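Amidohydrolase (Pseudomonas aeruginosa, PDB 2I5G) is probably a metal-dependent dipeptidase of the membrane dipeptidase family (peptidase family M19), cleaving dipeptides as its relatives do. Local coordinates at residues 169-180 / 200-211. The protein carries 2 engineered substitutions. Numbering follows the deposited sequence.
Sequences ILESKKPVCYSH and FIADHGGFVGVT
Ile201 lays its CD1 methyl over one face of the Tyr178 ring, a CH-pi contact 4.0 Å from CD1 to the ring centroid and displaced toward the rim. Its extended side chain, with CG1 anti to the backbone N (chi1 -172°) and chi2 also anti, carries CD1 from helix 195-203 up to the strands, where it also meets Val176 CG2. Val208 CG2 approaches the same ring at its edge, the two side chains lying alongside each other on the face of the sheet turned to Ile201; Val208 also meets helix 225-239. Ile169 crosses Ile201 at about a right angle and splits its branches: CD1 packs on Ile201 CB and, in the ring plane, at the edge of Phe200, while CG2 touches His204 CB at 3.6 Å. Leu170 CD1 bridges the two aromatic residues, 3.5 Å from His204 NE2 and 3.6 Å from Phe200 CZ. The imidazole is held by His204 ND1 donating to Phe200 O (2.7 Å) in the carbonyl plane, and His204 CE1 lies over one face of the Phe200 ring, toward the rim. The strands pair in parallel through three bonds: Val176 O accepts from Phe207 N (3.1 Å), Phe207 O from Tyr178 N, and Tyr178 O from Gly209 N (2.9 Å). A water links His204 O to Val176 N, the latter bond weak. On the other face Cys177 CB packs against Phe207 CB, and the Phe207 ring meets Trp315 of helix 304-323. Past the corner at Ser179 and His180, His180 CB touches Thr211 CB, and Thr211 OG1 is hydrogen-bonded to Thr248 O. Strand 177-181, helix 195-203 and strand 207-210 form a beta-alpha-beta unit, with the preceding helix 162-171 packed beside its helix, consistent with the TIM-barrel fold of this family.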
ATOM      1  N   ILE A 169     -14.725 -11.399   4.014  1.00 28.00           N
ATOM      2  CA  ILE A 169     -15.936 -12.210   3.946  1.00 30.04           C
ATOM      3  C   ILE A 169     -16.990 -11.676   4.916  1.00 31.34           C
ATOM      4  O   ILE A 169     -18.188 -11.670   4.617  1.00 34.33           O
ATOM      5  CB  ILE A 169     -15.653 -13.690   4.298  1.00 11.23           C
ATOM      6  CG1 ILE A 169     -14.644 -14.279   3.306  1.00  9.80           C
ATOM      7  CG2 ILE A 169     -16.961 -14.487   4.285  1.00  8.77           C
ATOM      8  CD1 ILE A 169     -14.193 -15.680   3.642  1.00  6.09           C
ATOM      9  N   LEU A 170     -16.527 -11.226   6.076  1.00 13.96           N
ATOM     10  CA  LEU A 170     -17.399 -10.702   7.119  1.00 13.54           C
ATOM     11  C   LEU A 170     -17.886  -9.280   6.846  1.00 14.89           C
ATOM     12  O   LEU A 170     -18.903  -8.857   7.382  1.00 16.22           O
ATOM     13  CB  LEU A 170     -16.647 -10.739   8.453  1.00 11.19           C
ATOM     14  CG  LEU A 170     -16.972 -11.782   9.530  1.00  8.95           C
ATOM     15  CD1 LEU A 170     -17.541 -13.053   8.928  1.00  7.69           C
ATOM     16  CD2 LEU A 170     -15.700 -12.065  10.315  1.00  6.25           C
ATOM     17  N   GLU A 171     -17.162  -8.549   6.004  1.00 18.93           N
ATOM     18  CA  GLU A 171     -17.496  -7.160   5.686  1.00 20.17           C
ATOM     19  C   GLU A 171     -18.398  -6.951   4.469  1.00 20.43           C
ATOM     20  O   GLU A 171     -19.257  -6.071   4.480  1.00 20.22           O
ATOM     21  CB  GLU A 171     -16.191  -6.364   5.519  1.00 39.65           C
ATOM     22  CG  GLU A 171     -16.300  -5.002   4.829  1.00 42.37           C
ATOM     23  CD  GLU A 171     -16.876  -3.917   5.718  1.00 45.44           C
ATOM     24  OE1 GLU A 171     -16.398  -3.758   6.861  1.00 45.21           O
ATOM     25  OE2 GLU A 171     -17.799  -3.210   5.263  1.00 45.87           O
ATOM     26  N   SER A 172     -18.214  -7.748   3.421  1.00 20.34           N
ATOM     27  CA  SER A 172     -19.030  -7.578   2.223  1.00 21.70           C
ATOM     28  C   SER A 172     -20.459  -8.026   2.449  1.00 21.46           C
ATOM     29  O   SER A 172     -20.713  -8.997   3.166  1.00 22.81           O
ATOM     30  CB  SER A 172     -18.449  -8.359   1.048  1.00 37.19           C
ATOM     31  OG  SER A 172     -18.697  -9.741   1.206  1.00 38.22           O
ATOM     32  N   LYS A 173     -21.386  -7.313   1.821  1.00 25.42           N
ATOM     33  CA  LYS A 173     -22.811  -7.610   1.926  1.00 24.16           C
ATOM     34  C   LYS A 173     -23.252  -8.412   0.712  1.00 22.83           C
ATOM     35  O   LYS A 173     -24.433  -8.704   0.523  1.00 22.82           O
ATOM     36  CB  LYS A 173     -23.603  -6.307   2.023  1.00 17.66           C
ATOM     37  CG  LYS A 173     -23.308  -5.547   3.301  1.00 17.42           C
ATOM     38  CD  LYS A 173     -23.880  -4.157   3.285  1.00 17.64           C
ATOM     39  CE  LYS A 173     -23.525  -3.460   4.578  1.00 18.90           C
ATOM     40  NZ  LYS A 173     -23.946  -2.042   4.577  1.00 21.43           N
ATOM     41  N   LYS A 174     -22.272  -8.759  -0.112  1.00 20.38           N
ATOM     42  CA  LYS A 174     -22.497  -9.532  -1.317  1.00 18.02           C
ATOM     43  C   LYS A 174     -21.476 -10.652  -1.314  1.00 16.28           C
ATOM     44  O   LYS A 174     -20.340 -10.469  -0.867  1.00 16.71           O
ATOM     45  CB  LYS A 174     -22.303  -8.660  -2.560  1.00 20.53           C
ATOM     46  CG  LYS A 174     -23.435  -7.685  -2.836  1.00 21.72           C
ATOM     47  CD  LYS A 174     -24.725  -8.414  -3.192  1.00 19.95           C
ATOM     48  CE  LYS A 174     -25.723  -7.448  -3.804  1.00 19.69           C
ATOM     49  NZ  LYS A 174     -26.971  -8.112  -4.286  1.00 23.12           N
ATOM     50  N   PRO A 175     -21.862 -11.830  -1.817  1.00 11.87           N
ATOM     51  CA  PRO A 175     -20.963 -12.981  -1.861  1.00 11.67           C
ATOM     52  C   PRO A 175     -19.586 -12.633  -2.420  1.00 11.63           C
ATOM     53  O   PRO A 175     -19.471 -11.836  -3.350  1.00 12.91           O
ATOM     54  CB  PRO A 175     -21.711 -13.962  -2.758  1.00 10.89           C
ATOM     55  CG  PRO A 175     -23.143 -13.640  -2.481  1.00 10.77           C
ATOM     56  CD  PRO A 175     -23.140 -12.137  -2.483  1.00 12.14           C
ATOM     57  N   VAL A 176     -18.544 -13.212  -1.835  1.00 14.36           N
ATOM     58  CA  VAL A 176     -17.186 -13.003  -2.323  1.00 14.69           C
ATOM     59  C   VAL A 176     -16.729 -14.359  -2.862  1.00 14.88           C
ATOM     60  O   VAL A 176     -17.468 -15.344  -2.776  1.00 14.68           O
ATOM     61  CB  VAL A 176     -16.237 -12.529  -1.211  1.00 13.31           C
ATOM     62  CG1 VAL A 176     -16.703 -11.171  -0.685  1.00 13.19           C
ATOM     63  CG2 VAL A 176     -16.185 -13.553  -0.101  1.00 14.02           C
ATOM     64  N   CYS A 177     -15.523 -14.433  -3.407  1.00 22.07           N
ATOM     65  CA  CYS A 177     -15.094 -15.705  -3.965  1.00 23.14           C
ATOM     66  C   CYS A 177     -13.598 -15.941  -3.972  1.00 24.94           C
ATOM     67  O   CYS A 177     -12.803 -15.025  -3.751  1.00 23.64           O
ATOM     68  CB  CYS A 177     -15.581 -15.809  -5.408  1.00 18.08           C
ATOM     69  SG  CYS A 177     -14.761 -14.596  -6.514  1.00 19.31           S
ATOM     70  N   TYR A 178     -13.246 -17.200  -4.217  1.00 31.94           N
ATOM     71  CA  TYR A 178     -11.866 -17.636  -4.372  1.00 32.39           C
ATOM     72  C   TYR A 178     -11.938 -18.148  -5.806  1.00 33.33           C
ATOM     73  O   TYR A 178     -12.020 -19.355  -6.036  1.00 36.09           O
ATOM     74  CB  TYR A 178     -11.511 -18.801  -3.447  1.00 19.45           C
ATOM     75  CG  TYR A 178     -11.310 -18.453  -1.987  1.00 19.50           C
ATOM     76  CD1 TYR A 178     -10.576 -17.329  -1.609  1.00 18.94           C
ATOM     77  CD2 TYR A 178     -11.825 -19.274  -0.983  1.00 19.07           C
ATOM     78  CE1 TYR A 178     -10.359 -17.030  -0.263  1.00 17.99           C
ATOM     79  CE2 TYR A 178     -11.614 -18.988   0.362  1.00 18.86           C
ATOM     80  CZ  TYR A 178     -10.880 -17.865   0.715  1.00 19.69           C
ATOM     81  OH  TYR A 178     -10.668 -17.585   2.046  1.00 17.49           O
ATOM     82  N   SER A 179     -11.947 -17.218  -6.761  1.00 16.46           N
ATOM     83  CA  SER A 179     -12.044 -17.544  -8.182  1.00 12.14           C
ATOM     84  C   SER A 179     -11.199 -18.732  -8.611  1.00  9.17           C
ATOM     85  O   SER A 179     -11.621 -19.515  -9.458  1.00  7.55           O
ATOM     86  CB  SER A 179     -11.671 -16.323  -9.035  1.00 13.35           C
ATOM     87  OG  SER A 179     -10.316 -15.952  -8.847  1.00 13.84           O
ATOM     88  N   HIS A 180     -10.011 -18.870  -8.032  1.00  7.57           N
ATOM     89  CA  HIS A 180      -9.132 -19.975  -8.390  1.00  7.63           C
ATOM     90  C   HIS A 180      -8.205 -20.420  -7.261  1.00  8.71           C
ATOM     91  O   HIS A 180      -7.231 -19.743  -6.936  1.00  9.54           O
ATOM     92  CB  HIS A 180      -8.305 -19.609  -9.635  1.00  7.67           C
ATOM     93  CG  HIS A 180      -7.424 -18.406  -9.463  1.00  6.97           C
ATOM     94  ND1 HIS A 180      -7.921 -17.134  -9.273  1.00  7.98           N
ATOM     95  CD2 HIS A 180      -6.075 -18.282  -9.475  1.00  7.53           C
ATOM     96  CE1 HIS A 180      -6.916 -16.280  -9.174  1.00  7.19           C
ATOM     97  NE2 HIS A 180      -5.786 -16.951  -9.295  1.00  7.32           N
ATOM     98  N   PHE A 200     -15.916 -21.958   5.854  1.00 10.54           N
ATOM     99  CA  PHE A 200     -16.249 -20.620   6.326  1.00 12.42           C
ATOM    100  C   PHE A 200     -16.754 -19.703   5.208  1.00 13.99           C
ATOM    101  O   PHE A 200     -17.659 -18.896   5.427  1.00 15.64           O
ATOM    102  CB  PHE A 200     -15.022 -19.982   6.989  1.00  5.24           C
ATOM    103  CG  PHE A 200     -15.304 -18.667   7.674  1.00  4.15           C
ATOM    104  CD1 PHE A 200     -15.703 -18.634   9.003  1.00  1.68           C
ATOM    105  CD2 PHE A 200     -15.172 -17.462   6.984  1.00  2.53           C
ATOM    106  CE1 PHE A 200     -15.968 -17.419   9.639  1.00  1.45           C
ATOM    107  CE2 PHE A 200     -15.436 -16.244   7.609  1.00  2.80           C
ATOM    108  CZ  PHE A 200     -15.835 -16.221   8.941  1.00  1.50           C
ATOM    109  N   ILE A 201     -16.180 -19.812   4.013  1.00 19.31           N
ATOM    110  CA  ILE A 201     -16.619 -18.939   2.930  1.00 20.12           C
ATOM    111  C   ILE A 201     -17.938 -19.401   2.335  1.00 20.80           C
ATOM    112  O   ILE A 201     -18.717 -18.590   1.842  1.00 20.90           O
ATOM    113  CB  ILE A 201     -15.569 -18.822   1.798  1.00 16.02           C
ATOM    114  CG1 ILE A 201     -16.015 -17.746   0.807  1.00 14.54           C
ATOM    115  CG2 ILE A 201     -15.395 -20.164   1.090  1.00 15.09           C
ATOM    116  CD1 ILE A 201     -15.076 -17.557  -0.371  1.00 16.22           C
ATOM    117  N   ALA A 202     -18.194 -20.701   2.378  1.00 22.82           N
ATOM    118  CA  ALA A 202     -19.450 -21.215   1.847  1.00 23.82           C
ATOM    119  C   ALA A 202     -20.588 -20.889   2.824  1.00 24.61           C
ATOM    120  O   ALA A 202     -21.689 -20.519   2.408  1.00 24.09           O
ATOM    121  CB  ALA A 202     -19.354 -22.722   1.628  1.00 30.28           C
ATOM    122  N   ASP A 203     -20.318 -21.019   4.121  1.00 14.21           N
ATOM    123  CA  ASP A 203     -21.334 -20.733   5.126  1.00 15.70           C
ATOM    124  C   ASP A 203     -21.822 -19.297   5.028  1.00 15.07           C
ATOM    125  O   ASP A 203     -22.984 -19.011   5.311  1.00 14.32           O
ATOM    126  CB  ASP A 203     -20.803 -21.000   6.536  1.00 38.04           C
ATOM    127  CG  ASP A 203     -20.825 -22.471   6.894  1.00 42.18           C
ATOM    128  OD1 ASP A 203     -21.829 -23.140   6.572  1.00 44.52           O
ATOM    129  OD2 ASP A 203     -19.852 -22.958   7.506  1.00 43.97           O
ATOM    130  N   HIS A 204     -20.929 -18.401   4.618  1.00 21.26           N
ATOM    131  CA  HIS A 204     -21.276 -16.996   4.473  1.00 19.37           C
ATOM    132  C   HIS A 204     -21.744 -16.658   3.058  1.00 18.44           C
ATOM    133  O   HIS A 204     -21.556 -15.541   2.584  1.00 19.36           O
ATOM    134  CB  HIS A 204     -20.087 -16.111   4.870  1.00 19.14           C
ATOM    135  CG  HIS A 204     -19.770 -16.155   6.333  1.00 18.37           C
ATOM    136  ND1 HIS A 204     -19.125 -17.220   6.925  1.00 20.11           N
ATOM    137  CD2 HIS A 204     -20.062 -15.291   7.337  1.00 19.07           C
ATOM    138  CE1 HIS A 204     -19.035 -17.012   8.227  1.00 19.39           C
ATOM    139  NE2 HIS A 204     -19.598 -15.849   8.503  1.00 18.73           N
ATOM    140  N   GLY A 205     -22.357 -17.634   2.395  1.00  9.83           N
ATOM    141  CA  GLY A 205     -22.868 -17.427   1.053  1.00 10.87           C
ATOM    142  C   GLY A 205     -21.809 -17.215  -0.010  1.00 11.91           C
ATOM    143  O   GLY A 205     -22.104 -16.703  -1.094  1.00 13.18           O
ATOM    144  N   GLY A 206     -20.577 -17.618   0.290  1.00 15.68           N
ATOM    145  CA  GLY A 206     -19.487 -17.451  -0.655  1.00 15.09           C
ATOM    146  C   GLY A 206     -19.455 -18.448  -1.800  1.00 15.48           C
ATOM    147  O   GLY A 206     -20.260 -19.384  -1.861  1.00 14.89           O
ATOM    148  N   PHE A 207     -18.509 -18.246  -2.712  1.00 11.02           N
ATOM    149  CA  PHE A 207     -18.362 -19.108  -3.877  1.00  9.27           C
ATOM    150  C   PHE A 207     -16.911 -19.547  -3.985  1.00  8.25           C
ATOM    151  O   PHE A 207     -16.012 -18.844  -3.524  1.00 10.39           O
ATOM    152  CB  PHE A 207     -18.766 -18.334  -5.136  1.00  9.91           C
ATOM    153  CG  PHE A 207     -18.847 -19.182  -6.368  1.00 10.41           C
ATOM    154  CD1 PHE A 207     -19.900 -20.074  -6.547  1.00 11.03           C
ATOM    155  CD2 PHE A 207     -17.849 -19.119  -7.335  1.00 10.79           C
ATOM    156  CE1 PHE A 207     -19.954 -20.892  -7.671  1.00 12.73           C
ATOM    157  CE2 PHE A 207     -17.894 -19.931  -8.459  1.00 11.92           C
ATOM    158  CZ  PHE A 207     -18.944 -20.819  -8.629  1.00 12.86           C
ATOM    159  N   VAL A 208     -16.675 -20.703  -4.592  1.00  6.09           N
ATOM    160  CA  VAL A 208     -15.312 -21.206  -4.741  1.00  5.49           C
ATOM    161  C   VAL A 208     -15.041 -21.846  -6.094  1.00  5.75           C
ATOM    162  O   VAL A 208     -15.646 -22.857  -6.442  1.00  5.33           O
ATOM    163  CB  VAL A 208     -14.976 -22.265  -3.674  1.00  9.16           C
ATOM    164  CG1 VAL A 208     -13.593 -22.864  -3.958  1.00  7.72           C
ATOM    165  CG2 VAL A 208     -15.040 -21.644  -2.280  1.00  8.53           C
ATOM    166  N   GLY A 209     -14.123 -21.252  -6.850  1.00 14.26           N
ATOM    167  CA  GLY A 209     -13.755 -21.801  -8.142  1.00 13.31           C
ATOM    168  C   GLY A 209     -12.476 -22.609  -7.956  1.00 14.30           C
ATOM    169  O   GLY A 209     -11.450 -22.065  -7.535  1.00 13.65           O
ATOM    170  N   VAL A 210     -12.533 -23.907  -8.249  1.00 10.75           N
ATOM    171  CA  VAL A 210     -11.371 -24.776  -8.096  1.00 10.86           C
ATOM    172  C   VAL A 210     -10.447 -24.637  -9.295  1.00 13.30           C
ATOM    173  O   VAL A 210     -10.898 -24.652 -10.440  1.00 12.38           O
ATOM    174  CB  VAL A 210     -11.787 -26.249  -7.955  1.00  2.48           C
ATOM    175  CG1 VAL A 210     -10.582 -27.098  -7.628  1.00  1.15           C
ATOM    176  CG2 VAL A 210     -12.836 -26.387  -6.871  1.00  2.07           C
ATOM    177  N   THR A 211      -9.153 -24.499  -9.021  1.00 17.98           N
ATOM    178  CA  THR A 211      -8.147 -24.340 -10.066  1.00 20.18           C
ATOM    179  C   THR A 211      -7.373 -25.633 -10.318  1.00 21.96           C
ATOM    180  O   THR A 211      -7.557 -26.624  -9.612  1.00 21.16           O
ATOM    181  CB  THR A 211      -7.141 -23.229  -9.699  1.00 22.96           C
ATOM    182  OG1 THR A 211      -6.314 -22.944 -10.833  1.00 24.37           O
ATOM    183  CG2 THR A 211      -6.258 -23.667  -8.529  1.00 21.46           C
TER
HETATM  184  O   HOH W   1     -19.729 -14.008   1.142  1.00 30.18           O